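Local coordinates for Cel44C (Paenibacillus polymyxa, PDB 2YIH), which hydrolyses the beta-1,4-glucan backbone of xyloglucan, and probably of cellulose, as a family 44 glycoside hydrolase whose catalytic part this chain represents, at residues Ile12-Phe17 with Leu447-Met452; Gly419-Ser424 with Ala437-Ala442. The protein carries 8 engineered substitutions. One frame throughout, in Å; residues are numbered along the deposited sequence.

Interaction 1: residues Ile12-Phe17 with Leu447-Met452; sequences IKVDTF and LHLVVM. Unlike the reference sequence in segment 12-17: F17 (reference Ser).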
loop_
_atom_site.group_PDB
_atom_site.type_symbol
_atom_site.label_atom_id
_atom_site.label_comp_id
_atom_site.label_asym_id
_atom_site.label_seq_id
_atom_site.Cartn_x
_atom_site.Cartn_y
_atom_site.Cartn_z
ATOM N N ILE A 12 -22.108 5.895 20.012
ATOM C CA ILE A 12 -20.814 5.277 19.726
ATOM C C ILE A 12 -20.298 4.672 21.024
ATOM O O ILE A 12 -20.254 5.354 22.047
ATOM C CB ILE A 12 -19.828 6.302 19.176
ATOM C CG1 ILE A 12 -20.200 6.642 17.715
ATOM C CG2 ILE A 12 -18.380 5.726 19.184
ATOM C CD1 ILE A 12 -19.252 7.640 17.062
ATOM N N LYS A 13 -19.996 3.371 20.986
ATOM C CA LYS A 13 -19.557 2.660 22.194
ATOM C C LYS A 13 -18.102 2.282 22.008
ATOM O O LYS A 13 -17.784 1.643 21.034
ATOM C CB LYS A 13 -20.381 1.387 22.399
ATOM C CG LYS A 13 -21.890 1.605 22.585
ATOM N N VAL A 14 -17.234 2.727 22.907
ATOM C CA VAL A 14 -15.806 2.400 22.821
ATOM C C VAL A 14 -15.442 1.617 24.074
ATOM O O VAL A 14 -15.744 2.058 25.204
ATOM C CB VAL A 14 -14.937 3.669 22.740
ATOM C CG1 VAL A 14 -13.458 3.288 22.629
ATOM C CG2 VAL A 14 -15.362 4.537 21.535
ATOM N N ASP A 15 -14.847 0.441 23.881
ATOM C CA ASP A 15 -14.452 -0.420 25.006
ATOM C C ASP A 15 -12.954 -0.751 24.895
ATOM O O ASP A 15 -12.540 -1.552 24.046
ATOM C CB ASP A 15 -15.310 -1.692 25.018
ATOM C CG ASP A 15 -15.069 -2.544 26.249
ATOM O OD1 ASP A 15 -14.052 -2.302 26.942
ATOM O OD2 ASP A 15 -15.898 -3.443 26.529
ATOM N N THR A 16 -12.152 -0.058 25.693
ATOM C CA THR A 16 -10.697 -0.148 25.617
ATOM C C THR A 16 -10.190 -1.516 26.055
ATOM O O THR A 16 -9.018 -1.823 25.869
ATOM C CB THR A 16 -9.985 0.957 26.457
ATOM O OG1 THR A 16 -10.306 0.787 27.850
ATOM C CG2 THR A 16 -10.447 2.355 26.010
ATOM N N PHE A 17 -11.061 -2.311 26.670
ATOM C CA PHE A 17 -10.702 -3.669 27.087
ATOM C C PHE A 17 -10.920 -4.672 25.966
ATOM O O PHE A 17 -10.369 -5.773 26.027
ATOM C CB PHE A 17 -11.563 -4.154 28.276
ATOM C CG PHE A 17 -11.625 -3.195 29.446
ATOM C CD1 PHE A 17 -10.529 -2.416 29.804
ATOM C CD2 PHE A 17 -12.770 -3.167 30.271
ATOM C CE1 PHE A 17 -10.589 -1.568 30.900
ATOM C CE2 PHE A 17 -12.832 -2.324 31.364
ATOM C CZ PHE A 17 -11.740 -1.541 31.694
ATOM N N LEU A 447 -6.793 8.080 25.406
ATOM C CA LEU A 447 -7.604 7.311 24.451
ATOM C C LEU A 447 -7.797 8.130 23.170
ATOM O O LEU A 447 -8.146 9.300 23.235
ATOM C CB LEU A 447 -8.975 6.909 25.057
ATOM C CG LEU A 447 -10.102 6.392 24.153
ATOM C CD1 LEU A 447 -9.696 5.019 23.558
ATOM C CD2 LEU A 447 -11.401 6.219 24.940
ATOM N N HIS A 448 -7.595 7.497 22.012
ATOM C CA HIS A 448 -7.625 8.200 20.723
ATOM C C HIS A 448 -8.860 7.741 19.967
ATOM O O HIS A 448 -9.076 6.526 19.796
ATOM C CB HIS A 448 -6.371 7.843 19.928
ATOM C CG HIS A 448 -5.143 8.556 20.395
ATOM N ND1 HIS A 448 -4.321 8.070 21.392
ATOM C CD2 HIS A 448 -4.595 9.720 19.982
ATOM C CE1 HIS A 448 -3.350 8.936 21.610
ATOM N NE2 HIS A 448 -3.497 9.949 20.772
ATOM N N LEU A 449 -9.641 8.695 19.451
ATOM C CA LEU A 449 -10.823 8.358 18.662
ATOM C C LEU A 449 -10.774 9.147 17.376
ATOM O O LEU A 449 -10.622 10.370 17.416
ATOM C CB LEU A 449 -12.116 8.749 19.381
ATOM C CG LEU A 449 -12.286 8.292 20.818
ATOM C CD1 LEU A 449 -13.646 8.831 21.313
ATOM C CD2 LEU A 449 -12.217 6.761 20.959
ATOM N N VAL A 450 -10.870 8.465 16.243
ATOM C CA VAL A 450 -11.040 9.180 14.951
ATOM C C VAL A 450 -12.472 8.929 14.506
ATOM O O VAL A 450 -12.926 7.776 14.434
ATOM C CB VAL A 450 -9.994 8.711 13.885
ATOM C CG1 VAL A 450 -10.389 9.241 12.464
ATOM C CG2 VAL A 450 -8.621 9.217 14.241
ATOM N N VAL A 451 -13.231 10.009 14.343
ATOM C CA VAL A 451 -14.641 9.912 13.978
ATOM C C VAL A 451 -14.941 10.800 12.760
ATOM O O VAL A 451 -14.326 11.869 12.563
ATOM C CB VAL A 451 -15.560 10.258 15.187
ATOM C CG1 VAL A 451 -15.349 11.710 15.675
ATOM C CG2 VAL A 451 -17.038 9.974 14.847
ATOM N N MET A 452 -15.839 10.348 11.910
ATOM C CA MET A 452 -16.158 11.144 10.726
ATOM C C MET A 452 -17.626 11.105 10.374
ATOM O O MET A 452 -18.292 10.093 10.595
ATOM C CB MET A 452 -15.300 10.705 9.535
ATOM C CG MET A 452 -15.606 9.288 9.020
ATOM S SD MET A 452 -14.132 8.411 8.449
ATOM C CE MET A 452 -13.382 8.023 10.056
#

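Interaction 2: residues Gly419-Ser424 with Ala437-Ala442; sequences GDTSVS and ASVTNA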
loop_
_atom_site.group_PDB
_atom_site.type_symbol
_atom_site.label_atom_id
_atom_site.label_comp_id
_atom_site.label_asym_id
_atom_site.label_seq_id
_atom_site.Cartn_x
_atom_site.Cartn_y
_atom_site.Cartn_z
ATOM N N GLY A 419 -3.035 5.721 18.412
ATOM C CA GLY A 419 -2.355 4.711 19.225
ATOM C C GLY A 419 -1.926 3.500 18.423
ATOM O O GLY A 419 -2.457 3.264 17.306
ATOM N N ASP A 420 -1.099 2.655 19.044
ATOM C CA ASP A 420 -0.586 1.453 18.382
ATOM C C ASP A 420 -1.477 0.237 18.543
ATOM O O ASP A 420 -1.218 -0.810 17.984
ATOM C CB ASP A 420 0.874 1.136 18.781
ATOM C CG ASP A 420 1.057 0.791 20.265
ATOM O OD1 ASP A 420 0.062 0.626 21.004
ATOM O OD2 ASP A 420 2.242 0.616 20.698
ATOM N N THR A 421 -2.495 0.377 19.370
ATOM C CA THR A 421 -3.374 -0.733 19.702
ATOM C C THR A 421 -4.819 -0.380 19.345
ATOM O O THR A 421 -5.393 0.527 19.942
ATOM C CB THR A 421 -3.307 -1.024 21.217
ATOM O OG1 THR A 421 -1.956 -1.384 21.565
ATOM C CG2 THR A 421 -4.253 -2.208 21.551
ATOM N N SER A 422 -5.406 -1.064 18.354
ATOM C CA SER A 422 -6.830 -0.871 18.039
ATOM C C SER A 422 -7.673 -1.367 19.197
ATOM O O SER A 422 -7.349 -2.386 19.792
ATOM C CB SER A 422 -7.236 -1.646 16.775
ATOM O OG SER A 422 -8.631 -1.554 16.519
ATOM N N VAL A 423 -8.763 -0.669 19.496
ATOM C CA VAL A 423 -9.745 -1.217 20.442
ATOM C C VAL A 423 -11.149 -1.049 19.880
ATOM O O VAL A 423 -11.368 -0.301 18.920
ATOM C CB VAL A 423 -9.633 -0.549 21.847
ATOM C CG1 VAL A 423 -8.206 -0.661 22.416
ATOM C CG2 VAL A 423 -10.133 0.919 21.829
ATOM N N SER A 424 -12.111 -1.783 20.439
ATOM C CA SER A 424 -13.448 -1.826 19.866
ATOM C C SER A 424 -14.119 -0.444 19.857
ATOM O O SER A 424 -14.181 0.253 20.880
ATOM C CB SER A 424 -14.291 -2.840 20.649
ATOM O OG SER A 424 -15.656 -2.815 20.279
ATOM N N ALA A 437 -10.910 3.525 17.166
ATOM C CA ALA A 437 -10.377 3.862 18.474
ATOM C C ALA A 437 -9.060 3.164 18.715
ATOM O O ALA A 437 -8.804 2.096 18.171
ATOM C CB ALA A 437 -11.397 3.460 19.598
ATOM N N SER A 438 -8.231 3.757 19.563
ATOM C CA SER A 438 -6.938 3.131 19.871
ATOM C C SER A 438 -6.399 3.641 21.190
ATOM O O SER A 438 -6.767 4.731 21.631
ATOM C CB SER A 438 -5.910 3.428 18.763
ATOM O OG SER A 438 -5.714 4.822 18.626
ATOM N N VAL A 439 -5.520 2.836 21.797
ATOM C CA VAL A 439 -4.664 3.263 22.902
ATOM C C VAL A 439 -3.210 2.872 22.576
ATOM O O VAL A 439 -2.969 2.178 21.591
ATOM C CB VAL A 439 -5.087 2.587 24.218
ATOM C CG1 VAL A 439 -6.519 3.009 24.583
ATOM C CG2 VAL A 439 -4.947 1.048 24.124
ATOM N N THR A 440 -2.260 3.218 23.438
ATOM C CA THR A 440 -0.877 2.744 23.258
ATOM C C THR A 440 -0.436 1.988 24.507
ATOM O O THR A 440 -0.700 2.448 25.616
ATOM C CB THR A 440 0.103 3.910 22.910
ATOM O OG1 THR A 440 -0.120 4.326 21.556
ATOM C CG2 THR A 440 1.584 3.465 23.036
ATOM N N ASN A 441 0.182 0.816 24.328
ATOM C CA ASN A 441 0.732 0.037 25.463
ATOM C C ASN A 441 -0.342 -0.148 26.540
ATOM O O ASN A 441 -0.069 -0.003 27.734
ATOM C CB ASN A 441 1.965 0.735 26.071
ATOM C CG ASN A 441 2.759 -0.188 27.024
ATOM O OD1 ASN A 441 2.710 -1.417 26.893
ATOM N ND2 ASN A 441 3.538 0.403 27.932
ATOM N N ALA A 442 -1.569 -0.427 26.092
ATOM C CA ALA A 442 -2.726 -0.667 26.980
ATOM C C ALA A 442 -3.035 0.524 27.879
ATOM O O ALA A 442 -3.468 0.355 29.019
ATOM C CB ALA A 442 -2.540 -1.971 27.803
HETATM O O HOH W 1 -1.481 -2.485 23.936
HETATM O O HOH W 2 -8.910 1.004 15.615
HETATM O O HOH W 3 -11.543 0.836 16.445
#

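Interaction 1: residues Ile12-Phe17 with Leu447-Met452
I12, V14 and T16 face V451, L449 and L447 across two strand segments that run roughly antiparallel, 147° between their directions, with axes 10.1 Å apart at closest approach. That spacing is about twice the distance between hydrogen-bonded neighbours in a sheet, and no hydrogen bond joins the segments: only side chains meet, in three successive pairs. At one end the terminal methyl CD1 of I12 reaches CG2 of V451 at 3.9 Å. The extended outer bond of I12, chi2 -179°, carries this methyl forward across the gap. In the middle, CD2 of L449 lies against both branches of V14, at 3.9 Å from CG2 and 4.0 Å from CG1, so a single leucine methyl meets the fork of the valine. At the other end CG2 of T16 touches CD1 of L447 at 3.7 Å. With OG1 of T16 between its backbone N and carbonyl carbon (chi1 63°), CG2 lies anti to the carbonyl carbon and meets the leucine, while OG1 is hydrogen-bonded to the backbone O of S467. At the end of strand 12-15, OD1 of D15 accepts from N of F17 at 3.0 Å, an Asx turn. All six touching residues are buried, and F464 and L466 of strand 460-467, A437 of strand 433-439 and Y472 add to the same apolar layer. Facing strands whose side chains cross obliquely and share no backbone bonds are characteristic of the interior of a curled beta sheet or sandwich, here the beta domain that accompanies the TIM barrel in this family 44 enzyme.

Interaction 2: residues Gly419-Ser424 with Ala437-Ala442
S438 holds its OG between its own backbone N and carbonyl carbon (chi1 60°), and this brings the hydroxyl to N of G419, which donates to it at 2.8 Å. T440, with OG1 beside its backbone N (chi1 -74°), accepts from N of D420 at 3.2 Å. Two side-chain hydroxyls of segment 437-442, one from the strand and one just past it, therefore receive consecutive amides of 419-424. The backbone ladder follows: N of T421 gives to O of V439 at 2.9 Å, almost in line with that carbonyl (176°), and N of V439 returns a bond to O of T421 at 3.0 Å. These bonds make T421 and V439 an antiparallel hydrogen-bonded pair, with S422 and S438 the adjoining non-hydrogen-bonded pair. D420 and T421 both face V439, a classic beta bulge. At the bulge the D420 and T440 side chains cross at about a right angle; OD1 of D420 takes the T421 hydroxyl at 2.9 Å, from above the carboxylate plane, and a weak bond from N of N441. The double grip probably restricts rotation of the carboxylate. Water 1 extends the network, donating to T421 OG1 and accepting weakly from N of A442, while water 2 links S422 OG to O of A437. T421, V423, A437 and V439 share one face of the sheet, and there two contacts are apolar: CG2 of V423 lies 3.6 Å from CB of A437, and CG1 of V423 meets CG2 of V439 at 4.1 Å. The hairpin of strands 421-427 and 433-439 is flanked in the sheet by strand 9-22, bonded to S422 and S424, and by strand 446-453, whose H448 is hydrogen-bonded to S438 through the backbone.

Overall arrangement
From the N terminus, strand 9-22 supplies the first half of interaction 1 before the chain enters the eight-stranded parallel barrel. After the barrel the chain returns to the mixed sheet, where 419-424 and 437-442 close a short hairpin, interaction 2, with 12 residues between them. Strand 446-453 follows and completes interaction 1, closing a loop of 429 residues inside which interaction 2 is nested. Their centres are 9 Å apart, and a probable backbone hydrogen bond joins D15 N with S424 O. The hairpin thus lies between strands 9-22 and 446-453 in the sheet, and side chains of those two flanking strands meet across it, V14 and L449 both touching A437.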